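Local structure of ankyrin repeat domain protein (Legionella pneumophila subsp. pneumophila, 6MCA) at residues C269-H274 / A278-G283; M337-Q342 / V355-Y360; P36-Y41 / I68-Q73; S25-I30 / L59-I64. The protein is a Legionella effector, also called AnkH, that interacts with the host LARP7 component of the 7SK snRNP complex and carries a cysteine protease-like domain beside its ankyrin repeats. One frame throughout, in Å; residues are numbered along the deposited sequence. Where two conformers were deposited one is given.

Contact 1: C269-H274 / A278-G283; sequences CFVRYH and AKIDRG
C269 and I280 face each other as an antiparallel hydrogen-bonded pair in the hairpin made by strands 266-273 and 276-280. Their amides and carbonyls serve each other: C269 N gives to I280 O at 3.0 Å, almost straight at 173°, and I280 N returns a bond to C269 O at 2.9 Å. V271 and A278 form the next such pair; V271 N reaches A278 O at 2.9 Å, whereas the reverse bond from A278 N to V271 O is bent to 126° and weak. Between the two lies the non-hydrogen-bonded pair F270 and K279, where F270 CA makes a CA-H...O contact with A278 O at 3.1 Å.

Apolar contacts differ on the two faces. F270 and K279 run side by side, and the lysine methylenes lie against one corner of the ring, K279 CG 3.6 Å from F270 CE2. A bend at chi3 (64°) then turns K279 NZ away, to a salt bridge with E289. On the other face, covered by helix 355-364, V271 CG2 meets I280 CD1 at 4.1 Å.

Backbone bonds thus alternate between hairpin partner and flanking strands, F270 turning to L259 and K279 to N293, while the lysine splits hydrocarbon from charge.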
loop_
_atom_site.group_PDB
_atom_site.type_symbol
_atom_site.label_atom_id
_atom_site.label_comp_id
_atom_site.label_asym_id
_atom_site.label_seq_id
_atom_site.Cartn_x
_atom_site.Cartn_y
_atom_site.Cartn_z
ATOM N N CYS A 269 -4.007 10.352 -9.050
ATOM C CA CYS A 269 -5.138 10.382 -8.135
ATOM C C CYS A 269 -6.113 11.486 -8.512
ATOM O O CYS A 269 -5.710 12.560 -8.963
ATOM C CB CYS A 269 -4.666 10.558 -6.692
ATOM S SG CYS A 269 -3.840 9.093 -6.028
ATOM N N PHE A 270 -7.400 11.213 -8.335
ATOM C CA PHE A 270 -8.439 12.204 -8.539
ATOM C C PHE A 270 -9.285 12.297 -7.281
ATOM O O PHE A 270 -9.519 11.293 -6.603
ATOM C CB PHE A 270 -9.312 11.855 -9.746
ATOM C CG PHE A 270 -8.564 11.835 -11.048
ATOM C CD1 PHE A 270 -7.866 10.706 -11.445
ATOM C CD2 PHE A 270 -8.551 12.948 -11.871
ATOM C CE1 PHE A 270 -7.180 10.684 -12.643
ATOM C CE2 PHE A 270 -7.866 12.933 -13.071
ATOM C CZ PHE A 270 -7.179 11.799 -13.457
ATOM N N VAL A 271 -9.724 13.507 -6.961
ATOM C CA VAL A 271 -10.550 13.751 -5.785
ATOM C C VAL A 271 -11.788 14.519 -6.217
ATOM O O VAL A 271 -11.681 15.568 -6.856
ATOM C CB VAL A 271 -9.790 14.525 -4.690
ATOM C CG1 VAL A 271 -10.692 14.748 -3.489
ATOM C CG2 VAL A 271 -8.532 13.778 -4.280
ATOM N N ARG A 272 -12.957 13.995 -5.873
ATOM C CA ARG A 272 -14.224 14.677 -6.091
ATOM C C ARG A 272 -14.775 15.105 -4.740
ATOM O O ARG A 272 -14.866 14.291 -3.819
ATOM C CB ARG A 272 -15.217 13.766 -6.819
ATOM C CG ARG A 272 -16.504 14.448 -7.268
ATOM C CD ARG A 272 -17.599 14.363 -6.209
ATOM N NE ARG A 272 -18.813 15.048 -6.636
ATOM C CZ ARG A 272 -19.891 14.431 -7.107
ATOM N NH1 ARG A 272 -19.910 13.108 -7.203
ATOM N NH2 ARG A 272 -20.950 15.136 -7.479
ATOM N N TYR A 273 -15.126 16.382 -4.617
ATOM C CA TYR A 273 -15.780 16.890 -3.414
ATOM C C TYR A 273 -16.855 17.869 -3.854
ATOM O O TYR A 273 -16.543 18.998 -4.246
ATOM C CB TYR A 273 -14.789 17.558 -2.464
ATOM C CG TYR A 273 -15.440 18.065 -1.196
ATOM C CD1 TYR A 273 -15.867 17.181 -0.213
ATOM C CD2 TYR A 273 -15.636 19.424 -0.986
ATOM C CE1 TYR A 273 -16.469 17.635 0.945
ATOM C CE2 TYR A 273 -16.236 19.888 0.172
ATOM C CZ TYR A 273 -16.651 18.989 1.133
ATOM O OH TYR A 273 -17.248 19.444 2.286
ATOM N N HIS A 274 -18.114 17.433 -3.786
ATOM C CA HIS A 274 -19.247 18.223 -4.253
ATOM C C HIS A 274 -19.033 18.646 -5.702
ATOM O O HIS A 274 -18.892 17.791 -6.583
ATOM C CB HIS A 274 -19.470 19.434 -3.345
ATOM C CG HIS A 274 -19.776 19.072 -1.924
ATOM N ND1 HIS A 274 -20.461 17.926 -1.578
ATOM C CD2 HIS A 274 -19.491 19.704 -0.761
ATOM C CE1 HIS A 274 -20.582 17.868 -0.265
ATOM N NE2 HIS A 274 -20.002 18.934 0.255
ATOM N N ALA A 278 -10.324 17.295 -8.668
ATOM C CA ALA A 278 -8.901 17.566 -8.525
ATOM C C ALA A 278 -8.097 16.434 -9.136
ATOM O O ALA A 278 -8.382 15.260 -8.881
ATOM C CB ALA A 278 -8.510 17.745 -7.055
ATOM N N LYS A 279 -7.093 16.799 -9.926
ATOM C CA LYS A 279 -6.143 15.856 -10.496
ATOM C C LYS A 279 -4.786 16.048 -9.833
ATOM O O LYS A 279 -4.296 17.181 -9.716
ATOM C CB LYS A 279 -6.024 16.028 -12.012
ATOM C CG LYS A 279 -5.035 15.064 -12.653
ATOM C CD LYS A 279 -5.168 15.042 -14.165
ATOM C CE LYS A 279 -4.823 16.389 -14.767
ATOM N NZ LYS A 279 -4.780 16.333 -16.255
ATOM N N ILE A 280 -4.194 14.934 -9.403
ATOM C CA ILE A 280 -2.910 14.891 -8.720
ATOM C C ILE A 280 -2.019 13.941 -9.506
ATOM O O ILE A 280 -2.298 12.734 -9.586
ATOM C CB ILE A 280 -3.047 14.427 -7.264
ATOM C CG1 ILE A 280 -4.096 15.262 -6.528
ATOM C CG2 ILE A 280 -1.699 14.481 -6.562
ATOM C CD1 ILE A 280 -4.596 14.619 -5.254
ATOM N N ASP A 281 -0.952 14.489 -10.091
ATOM C CA ASP A 281 0.055 13.700 -10.797
ATOM C C ASP A 281 1.374 14.457 -10.658
ATOM O O ASP A 281 1.616 15.425 -11.385
ATOM C CB ASP A 281 -0.323 13.492 -12.258
ATOM C CG ASP A 281 0.638 12.565 -12.985
ATOM O OD1 ASP A 281 1.571 12.038 -12.340
ATOM O OD2 ASP A 281 0.460 12.363 -14.205
ATOM N N ARG A 282 2.208 14.016 -9.721
ATOM C CA ARG A 282 3.472 14.675 -9.423
ATOM C C ARG A 282 4.614 14.193 -10.308
ATOM O O ARG A 282 5.765 14.578 -10.077
ATOM C CB ARG A 282 3.831 14.470 -7.950
ATOM C CG ARG A 282 2.723 14.871 -6.992
ATOM C CD ARG A 282 2.985 14.360 -5.584
ATOM N NE ARG A 282 4.094 15.062 -4.942
ATOM C CZ ARG A 282 4.345 15.022 -3.638
ATOM N NH1 ARG A 282 5.373 15.694 -3.138
ATOM N NH2 ARG A 282 3.564 14.317 -2.831
ATOM N N GLY A 283 4.325 13.368 -11.312
ATOM C CA GLY A 283 5.359 12.838 -12.178
ATOM C C GLY A 283 5.676 13.720 -13.369
ATOM O O GLY A 283 5.700 14.949 -13.254
#

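Contact 2: M337-Q342 / V355-Y360; sequences MPISSQ and VVPVAY
P357, in the first turn of helix 355-364, meets both side chains that M337 and I339 send toward the helix. The I339 and P357 side chains cross at about a right angle, and P357 CG takes the end of the isoleucine, I339 CD1, at 4.0 Å. The neighbouring ring atom P357 CB is 4.1 Å from M337 CE. The same methyl lies 4.0 Å from P357 O, a carbonyl that accepts a hydrogen bond from S361 OG.

V358 follows, and here the sulfur does the touching. M337 SD rests 3.8 Å from V358 CA and 4.0 Å from V358 CG2. The methionine chain is extended at chi2 (-174°) but bent at chi3 (59°); this bend turns CE from the line of the chain to P357 while SD stays beside V358.

All four touching residues are buried, their side chains meeting through apolar atoms. V292 packs on M337, I339 and V358, and L377 of helix 373-399 covers M337 and I339. A helix is thus laid against side chains that follow the body of strand 331-337, outermost in the sheet within this chain: layered alpha/beta packing, in what is probably the cysteine protease-like part of the protein.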
loop_
_atom_site.group_PDB
_atom_site.type_symbol
_atom_site.label_atom_id
_atom_site.label_comp_id
_atom_site.label_asym_id
_atom_site.label_seq_id
_atom_site.Cartn_x
_atom_site.Cartn_y
_atom_site.Cartn_z
ATOM N N MET A 337 -2.343 23.764 -6.688
ATOM C CA MET A 337 -1.622 23.651 -5.427
ATOM C C MET A 337 -0.142 23.397 -5.695
ATOM O O MET A 337 0.200 22.518 -6.505
ATOM C CB MET A 337 -2.208 22.543 -4.542
ATOM C CG MET A 337 -3.439 22.983 -3.761
ATOM S SD MET A 337 -4.044 21.755 -2.587
ATOM C CE MET A 337 -2.607 21.549 -1.535
ATOM N N PRO A 338 0.759 24.139 -5.042
ATOM C CA PRO A 338 2.213 23.977 -5.261
ATOM C C PRO A 338 2.782 22.758 -4.543
ATOM O O PRO A 338 3.556 22.845 -3.585
ATOM C CB PRO A 338 2.771 25.296 -4.715
ATOM C CG PRO A 338 1.821 25.671 -3.630
ATOM C CD PRO A 338 0.458 25.228 -4.097
ATOM N N ILE A 339 2.391 21.581 -5.016
ATOM C CA ILE A 339 2.914 20.321 -4.505
ATOM C C ILE A 339 4.178 19.978 -5.283
ATOM O O ILE A 339 4.203 20.073 -6.515
ATOM C CB ILE A 339 1.863 19.203 -4.622
ATOM C CG1 ILE A 339 0.707 19.452 -3.649
ATOM C CG2 ILE A 339 2.493 17.846 -4.376
ATOM C CD1 ILE A 339 0.879 18.785 -2.298
ATOM N N SER A 340 5.229 19.589 -4.564
ATOM C CA SER A 340 6.513 19.321 -5.199
ATOM C C SER A 340 6.408 18.144 -6.164
ATOM O O SER A 340 5.668 17.182 -5.934
ATOM C CB SER A 340 7.581 19.038 -4.143
ATOM O OG SER A 340 7.461 17.722 -3.634
ATOM N N SER A 341 7.161 18.231 -7.256
ATOM C CA SER A 341 7.157 17.189 -8.269
ATOM C C SER A 341 7.990 15.992 -7.819
ATOM O O SER A 341 8.899 16.104 -6.992
ATOM C CB SER A 341 7.695 17.726 -9.597
ATOM O OG SER A 341 6.867 18.756 -10.106
ATOM N N GLN A 342 7.658 14.827 -8.382
ATOM C CA GLN A 342 8.398 13.582 -8.162
ATOM C C GLN A 342 8.730 13.032 -9.549
ATOM O O GLN A 342 8.049 12.146 -10.071
ATOM C CB GLN A 342 7.586 12.593 -7.308
ATOM C CG GLN A 342 8.184 11.192 -7.183
ATOM C CD GLN A 342 9.377 11.132 -6.249
ATOM O OE1 GLN A 342 9.780 12.139 -5.667
ATOM N NE2 GLN A 342 9.947 9.942 -6.099
ATOM N N VAL A 355 -3.041 13.281 -1.738
ATOM C CA VAL A 355 -4.497 13.350 -1.659
ATOM C C VAL A 355 -4.943 14.055 -0.383
ATOM O O VAL A 355 -5.956 14.766 -0.380
ATOM C CB VAL A 355 -5.096 11.932 -1.766
ATOM C CG1 VAL A 355 -6.558 11.922 -1.341
ATOM C CG2 VAL A 355 -4.951 11.401 -3.183
ATOM N N VAL A 356 -4.190 13.898 0.703
ATOM C CA VAL A 356 -4.580 14.436 2.006
ATOM C C VAL A 356 -4.635 15.963 1.963
ATOM O O VAL A 356 -5.704 16.533 2.240
ATOM C CB VAL A 356 -3.646 13.925 3.119
ATOM C CG1 VAL A 356 -3.942 14.633 4.431
ATOM C CG2 VAL A 356 -3.775 12.416 3.273
ATOM N N PRO A 357 -3.552 16.679 1.618
ATOM C CA PRO A 357 -3.664 18.146 1.575
ATOM C C PRO A 357 -4.630 18.641 0.516
ATOM O O PRO A 357 -5.312 19.650 0.736
ATOM C CB PRO A 357 -2.226 18.605 1.287
ATOM C CG PRO A 357 -1.592 17.453 0.618
ATOM C CD PRO A 357 -2.194 16.236 1.246
ATOM N N VAL A 358 -4.726 17.951 -0.620
ATOM C CA VAL A 358 -5.641 18.377 -1.676
ATOM C C VAL A 358 -7.087 18.259 -1.210
ATOM O O VAL A 358 -7.888 19.186 -1.380
ATOM C CB VAL A 358 -5.391 17.568 -2.960
ATOM C CG1 VAL A 358 -6.434 17.905 -4.012
ATOM C CG2 VAL A 358 -3.996 17.844 -3.486
ATOM N N ALA A 359 -7.446 17.116 -0.618
ATOM C CA ALA A 359 -8.808 16.936 -0.125
ATOM C C ALA A 359 -9.115 17.905 1.010
ATOM O O ALA A 359 -10.234 18.430 1.104
ATOM C CB ALA A 359 -9.022 15.491 0.324
ATOM N N TYR A 360 -8.130 18.169 1.873
ATOM C CA TYR A 360 -8.313 19.176 2.914
ATOM C C TYR A 360 -8.633 20.540 2.310
ATOM O O TYR A 360 -9.614 21.192 2.693
ATOM C CB TYR A 360 -7.061 19.251 3.790
ATOM C CG TYR A 360 -7.273 19.996 5.087
ATOM C CD1 TYR A 360 -7.272 21.385 5.119
ATOM C CD2 TYR A 360 -7.479 19.313 6.278
ATOM C CE1 TYR A 360 -7.473 22.072 6.296
ATOM C CE2 TYR A 360 -7.678 19.993 7.462
ATOM C CZ TYR A 360 -7.674 21.372 7.464
ATOM O OH TYR A 360 -7.873 22.058 8.636
#

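Contact 3: P36-Y41 / I68-Q73; sequences PDFDAY and IKIAEQ
Neighbouring helices of the N-terminal helical array, consistent with an ankyrin-type stack leading into the predicted repeat 87-119, meet here, the start of helix 38-43 packing beside helix 68-76. P36, just ahead of the first helix, and F38 in its opening turn supply one side; I70 and Q73, three residues apart and so on neighbouring turns, supply the other.

I70 CG2 is the shared point. This branch stands anti to the backbone N of I70 and is 3.6 Å from P36 CD, while F38 CZ approaches it at 4.1 Å, the methyl lying at the edge of the phenyl ring and near its plane. I70 CD1 adds a further touch on P36 CD at 3.9 Å, so the proline ring rests against two ends of the isoleucine.

F38 goes on to Q73, whose side chain it crosses at about a right angle. The aliphatic root of the glutamine makes the contact: Q73 CB lies 3.6 Å from F38 CE2 and 3.7 Å from F38 CZ. A bend at chi2 (-59°) turns the amide from the direction of CB and CG, leaving its plane 25° from that of the ring.

D39 forms a salt bridge with R77, just past helix 68-76, while A71 packs on M103 of helix 101-109. Side-by-side packing of successive helices through such side chains is consistent with an ankyrin-type helical stack.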
loop_
_atom_site.group_PDB
_atom_site.type_symbol
_atom_site.label_atom_id
_atom_site.label_comp_id
_atom_site.label_asym_id
_atom_site.label_seq_id
_atom_site.Cartn_x
_atom_site.Cartn_y
_atom_site.Cartn_z
ATOM N N PRO A 36 -21.978 -25.814 -10.297
ATOM C CA PRO A 36 -21.496 -26.421 -11.541
ATOM C C PRO A 36 -21.762 -27.918 -11.584
ATOM O O PRO A 36 -21.900 -28.592 -10.560
ATOM C CB PRO A 36 -19.989 -26.132 -11.521
ATOM C CG PRO A 36 -19.811 -25.039 -10.510
ATOM C CD PRO A 36 -20.879 -25.263 -9.490
ATOM N N ASP A 37 -21.838 -28.433 -12.811
ATOM C CA ASP A 37 -21.910 -29.875 -13.054
ATOM C C ASP A 37 -20.475 -30.387 -13.146
ATOM O O ASP A 37 -19.906 -30.558 -14.226
ATOM C CB ASP A 37 -22.712 -30.168 -14.316
ATOM C CG ASP A 37 -22.955 -31.653 -14.529
ATOM O OD1 ASP A 37 -22.533 -32.463 -13.677
ATOM O OD2 ASP A 37 -23.575 -32.008 -15.553
ATOM N N PHE A 38 -19.885 -30.631 -11.971
ATOM C CA PHE A 38 -18.465 -30.965 -11.896
ATOM C C PHE A 38 -18.133 -32.199 -12.726
ATOM O O PHE A 38 -17.069 -32.264 -13.354
ATOM C CB PHE A 38 -18.052 -31.184 -10.440
ATOM C CG PHE A 38 -18.381 -30.033 -9.534
ATOM C CD1 PHE A 38 -17.613 -28.880 -9.545
ATOM C CD2 PHE A 38 -19.458 -30.108 -8.664
ATOM C CE1 PHE A 38 -17.913 -27.821 -8.708
ATOM C CE2 PHE A 38 -19.764 -29.052 -7.825
ATOM C CZ PHE A 38 -18.991 -27.907 -7.848
ATOM N N ASP A 39 -19.029 -33.186 -12.741
ATOM C CA ASP A 39 -18.758 -34.415 -13.480
ATOM C C ASP A 39 -18.688 -34.156 -14.980
ATOM O O ASP A 39 -17.865 -34.757 -15.680
ATOM C CB ASP A 39 -19.819 -35.465 -13.156
ATOM C CG ASP A 39 -19.603 -36.109 -11.797
ATOM O OD1 ASP A 39 -18.432 -36.245 -11.380
ATOM O OD2 ASP A 39 -20.603 -36.475 -11.145
ATOM N N ALA A 40 -19.536 -33.259 -15.492
ATOM C CA ALA A 40 -19.484 -32.929 -16.913
ATOM C C ALA A 40 -18.176 -32.232 -17.271
ATOM O O ALA A 40 -17.602 -32.488 -18.337
ATOM C CB ALA A 40 -20.681 -32.059 -17.295
ATOM N N TYR A 41 -17.689 -31.351 -16.394
ATOM C CA TYR A 41 -16.420 -30.681 -16.656
ATOM C C TYR A 41 -15.245 -31.644 -16.554
ATOM O O TYR A 41 -14.261 -31.498 -17.288
ATOM C CB TYR A 41 -16.236 -29.508 -15.692
ATOM C CG TYR A 41 -17.177 -28.357 -15.960
ATOM C CD1 TYR A 41 -17.003 -27.534 -17.064
ATOM C CD2 TYR A 41 -18.248 -28.099 -15.112
ATOM C CE1 TYR A 41 -17.866 -26.484 -17.316
ATOM C CE2 TYR A 41 -19.115 -27.054 -15.356
ATOM C CZ TYR A 41 -18.920 -26.249 -16.458
ATOM O OH TYR A 41 -19.782 -25.205 -16.704
ATOM N N ILE A 68 -20.098 -20.368 -0.499
ATOM C CA ILE A 68 -19.506 -21.353 0.400
ATOM C C ILE A 68 -19.939 -22.776 0.050
ATOM O O ILE A 68 -19.172 -23.722 0.258
ATOM C CB ILE A 68 -19.836 -20.995 1.862
ATOM C CG1 ILE A 68 -18.992 -21.834 2.825
ATOM C CG2 ILE A 68 -21.325 -21.157 2.145
ATOM C CD1 ILE A 68 -18.733 -21.159 4.153
ATOM N N LYS A 69 -21.146 -22.964 -0.493
ATOM C CA LYS A 69 -21.580 -24.314 -0.847
ATOM C C LYS A 69 -20.770 -24.879 -2.011
ATOM O O LYS A 69 -20.371 -26.052 -1.990
ATOM C CB LYS A 69 -23.073 -24.314 -1.178
ATOM C CG LYS A 69 -23.921 -23.486 -0.225
ATOM C CD LYS A 69 -25.078 -24.294 0.344
ATOM C CE LYS A 69 -24.671 -25.031 1.611
ATOM N NZ LYS A 69 -25.837 -25.676 2.277
ATOM N N ILE A 70 -20.509 -24.059 -3.031
ATOM C CA ILE A 70 -19.692 -24.516 -4.149
ATOM C C ILE A 70 -18.264 -24.782 -3.689
ATOM O O ILE A 70 -17.604 -25.712 -4.167
ATOM C CB ILE A 70 -19.743 -23.493 -5.298
ATOM C CG1 ILE A 70 -21.191 -23.080 -5.570
ATOM C CG2 ILE A 70 -19.104 -24.070 -6.551
ATOM C CD1 ILE A 70 -21.393 -22.379 -6.895
ATOM N N ALA A 71 -17.769 -23.981 -2.740
ATOM C CA ALA A 71 -16.438 -24.224 -2.194
ATOM C C ALA A 71 -16.392 -25.536 -1.419
ATOM O O ALA A 71 -15.398 -26.267 -1.485
ATOM C CB ALA A 71 -16.012 -23.056 -1.305
ATOM N N GLU A 72 -17.459 -25.848 -0.677
ATOM C CA GLU A 72 -17.540 -27.136 0.004
ATOM C C GLU A 72 -17.530 -28.280 -0.999
ATOM O O GLU A 72 -16.856 -29.297 -0.787
ATOM C CB GLU A 72 -18.798 -27.202 0.868
ATOM C CG GLU A 72 -18.784 -26.297 2.085
ATOM C CD GLU A 72 -20.142 -26.210 2.755
ATOM O OE1 GLU A 72 -20.204 -25.781 3.925
ATOM O OE2 GLU A 72 -21.148 -26.578 2.110
ATOM N N GLN A 73 -18.281 -28.134 -2.092
ATOM C CA GLN A 73 -18.264 -29.146 -3.144
ATOM C C GLN A 73 -16.857 -29.338 -3.698
ATOM O O GLN A 73 -16.390 -30.470 -3.863
ATOM C CB GLN A 73 -19.233 -28.760 -4.262
ATOM C CG GLN A 73 -20.694 -28.835 -3.869
ATOM C CD GLN A 73 -21.105 -30.224 -3.430
ATOM O OE1 GLN A 73 -20.796 -31.215 -4.092
ATOM N NE2 GLN A 73 -21.809 -30.305 -2.307
#

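Contact 4: S25-I30 / L59-I64; sequences SIANDI and LIECAI
I30 points its side chain at E61, and the two cross at a slant between helices 26-31 and 58-65. These helices belong to the N-terminal helical array, consistent with an ankyrin-type stack leading into the predicted repeat 87-119. The two run in nearly the same direction, the short segments 18° apart, with their axes 9.7 Å from each other at closest approach.

I30 uses both of its branches. CG2, anti to the backbone N, presses on the root of the glutamate, with I30 CG2 3.6 Å from E61 CB and 3.8 Å from E61 C. The longer branch is extended (chi2 175°) and brings I30 CD1 to 3.9 Å from C62 SG; it also comes within 4.0 Å of E61 CB. The isoleucine fork thus lies over E61 CB and reaches on to the cysteine.

E61 is bent at chi2 (-77°), which folds its carboxylate away from the straight continuation of CB and CG and sets it beside A27. D52 OD2 lies close to E61 OE2, a like-charge neighbour that would be expected to raise the proton affinity of one of the two acids.

At the start of helix 26-31, S25 is the N-cap. Its OG accepts weak bonds from A27 N and N28 N and is hydrogen-bonded to E53 OE2. A27, on the first turn beyond this cap, offers its methyl to the interface, A27 CB standing 4.2 Å from E61 OE2.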
loop_
_atom_site.group_PDB
_atom_site.type_symbol
_atom_site.label_atom_id
_atom_site.label_comp_id
_atom_site.label_asym_id
_atom_site.label_seq_id
_atom_site.Cartn_x
_atom_site.Cartn_y
_atom_site.Cartn_z
ATOM N N SER A 25 -18.952 -22.408 -18.977
ATOM C CA SER A 25 -17.726 -22.447 -18.195
ATOM C C SER A 25 -18.066 -22.665 -16.730
ATOM O O SER A 25 -19.121 -22.237 -16.252
ATOM C CB SER A 25 -16.922 -21.155 -18.368
ATOM O OG SER A 25 -15.991 -20.982 -17.315
ATOM N N ILE A 26 -17.158 -23.339 -16.020
ATOM C CA ILE A 26 -17.324 -23.504 -14.580
ATOM C C ILE A 26 -17.192 -22.158 -13.878
ATOM O O ILE A 26 -17.890 -21.881 -12.893
ATOM C CB ILE A 26 -16.321 -24.541 -14.038
ATOM C CG1 ILE A 26 -16.494 -24.727 -12.528
ATOM C CG2 ILE A 26 -14.887 -24.147 -14.368
ATOM C CD1 ILE A 26 -16.097 -26.102 -12.033
ATOM N N ALA A 27 -16.311 -21.290 -14.386
ATOM C CA ALA A 27 -16.184 -19.951 -13.824
ATOM C C ALA A 27 -17.464 -19.151 -14.018
ATOM O O ALA A 27 -17.912 -18.454 -13.103
ATOM C CB ALA A 27 -14.997 -19.225 -14.455
ATOM N N ASN A 28 -18.069 -19.241 -15.206
ATOM C CA ASN A 28 -19.330 -18.547 -15.442
ATOM C C ASN A 28 -20.457 -19.132 -14.602
ATOM O O ASN A 28 -21.367 -18.402 -14.193
ATOM C CB ASN A 28 -19.688 -18.592 -16.928
ATOM C CG ASN A 28 -18.718 -17.799 -17.787
ATOM O OD1 ASN A 28 -18.078 -16.858 -17.316
ATOM N ND2 ASN A 28 -18.606 -18.177 -19.055
ATOM N N ASP A 29 -20.416 -20.441 -14.335
ATOM C CA ASP A 29 -21.385 -21.043 -13.425
ATOM C C ASP A 29 -21.236 -20.475 -12.020
ATOM O O ASP A 29 -22.226 -20.118 -11.370
ATOM C CB ASP A 29 -21.214 -22.564 -13.403
ATOM C CG ASP A 29 -21.720 -23.229 -14.667
ATOM O OD1 ASP A 29 -22.344 -22.538 -15.499
ATOM O OD2 ASP A 29 -21.493 -24.448 -14.826
ATOM N N ILE A 30 -19.997 -20.384 -11.537
ATOM C CA ILE A 30 -19.746 -19.881 -10.189
ATOM C C ILE A 30 -20.149 -18.415 -10.082
ATOM O O ILE A 30 -20.802 -18.003 -9.116
ATOM C CB ILE A 30 -18.270 -20.097 -9.810
ATOM C CG1 ILE A 30 -17.983 -21.589 -9.624
ATOM C CG2 ILE A 30 -17.910 -19.315 -8.557
ATOM C CD1 ILE A 30 -16.524 -21.905 -9.363
ATOM N N LEU A 59 -11.982 -22.630 -6.925
ATOM C CA LEU A 59 -12.022 -22.318 -5.500
ATOM C C LEU A 59 -11.803 -20.830 -5.254
ATOM O O LEU A 59 -12.455 -20.235 -4.388
ATOM C CB LEU A 59 -10.979 -23.147 -4.752
ATOM C CG LEU A 59 -11.057 -23.102 -3.226
ATOM C CD1 LEU A 59 -12.418 -23.582 -2.747
ATOM C CD2 LEU A 59 -9.941 -23.930 -2.607
ATOM N N ILE A 60 -10.890 -20.212 -6.006
ATOM C CA ILE A 60 -10.682 -18.775 -5.871
ATOM C C ILE A 60 -11.906 -18.008 -6.355
ATOM O O ILE A 60 -12.251 -16.962 -5.792
ATOM C CB ILE A 60 -9.401 -18.352 -6.615
ATOM C CG1 ILE A 60 -8.172 -18.968 -5.941
ATOM C CG2 ILE A 60 -9.277 -16.839 -6.667
ATOM C CD1 ILE A 60 -6.856 -18.534 -6.548
ATOM N N GLU A 61 -12.591 -18.510 -7.385
ATOM C CA GLU A 61 -13.854 -17.902 -7.796
ATOM C C GLU A 61 -14.883 -17.973 -6.675
ATOM O O GLU A 61 -15.592 -16.994 -6.405
ATOM C CB GLU A 61 -14.386 -18.591 -9.054
ATOM C CG GLU A 61 -13.525 -18.401 -10.291
ATOM C CD GLU A 61 -13.697 -17.037 -10.929
ATOM O OE1 GLU A 61 -14.598 -16.285 -10.499
ATOM O OE2 GLU A 61 -12.935 -16.718 -11.866
ATOM N N CYS A 62 -14.976 -19.128 -6.008
ATOM C CA CYS A 62 -15.884 -19.265 -4.873
ATOM C C CYS A 62 -15.534 -18.281 -3.765
ATOM O O CYS A 62 -16.422 -17.675 -3.157
ATOM C CB CYS A 62 -15.844 -20.697 -4.341
ATOM S SG CYS A 62 -16.513 -21.928 -5.469
ATOM N N ALA A 63 -14.239 -18.118 -3.484
ATOM C CA ALA A 63 -13.819 -17.181 -2.447
ATOM C C ALA A 63 -14.168 -15.746 -2.826
ATOM O O ALA A 63 -14.656 -14.977 -1.989
ATOM C CB ALA A 63 -12.319 -17.321 -2.189
ATOM N N ILE A 64 -13.932 -15.372 -4.085
ATOM C CA ILE A 64 -14.224 -14.013 -4.534
ATOM C C ILE A 64 -15.720 -13.734 -4.458
ATOM O O ILE A 64 -16.143 -12.643 -4.056
ATOM C CB ILE A 64 -13.677 -13.797 -5.959
ATOM C CG1 ILE A 64 -12.149 -13.721 -5.941
ATOM C CG2 ILE A 64 -14.265 -12.536 -6.580
ATOM C CD1 ILE A 64 -11.534 -13.506 -7.307
#

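The four contacts fall into two pairs in separate parts of the chain, the second far toward its N-terminal side. Contacts 1 and 2 have centres about 9 Å apart and share the layer between the five-stranded sheet and helix 355-364: R282 NE and R282 O bond to S340 O and Q342 N, and C269 packs on V355. Contacts 3 and 4, with centres also about 9 Å apart, interleave along the chain in the helical array; Y41 OH bonds to D29 OD2 at 2.7 Å, and I70 CG2 touches C62 SG at 3.5 Å. Between the pairs there is no touch: the nearest atoms of contacts 1 and 4 are about 24 Å apart, and the centres of contacts 2 and 3 about 50 Å.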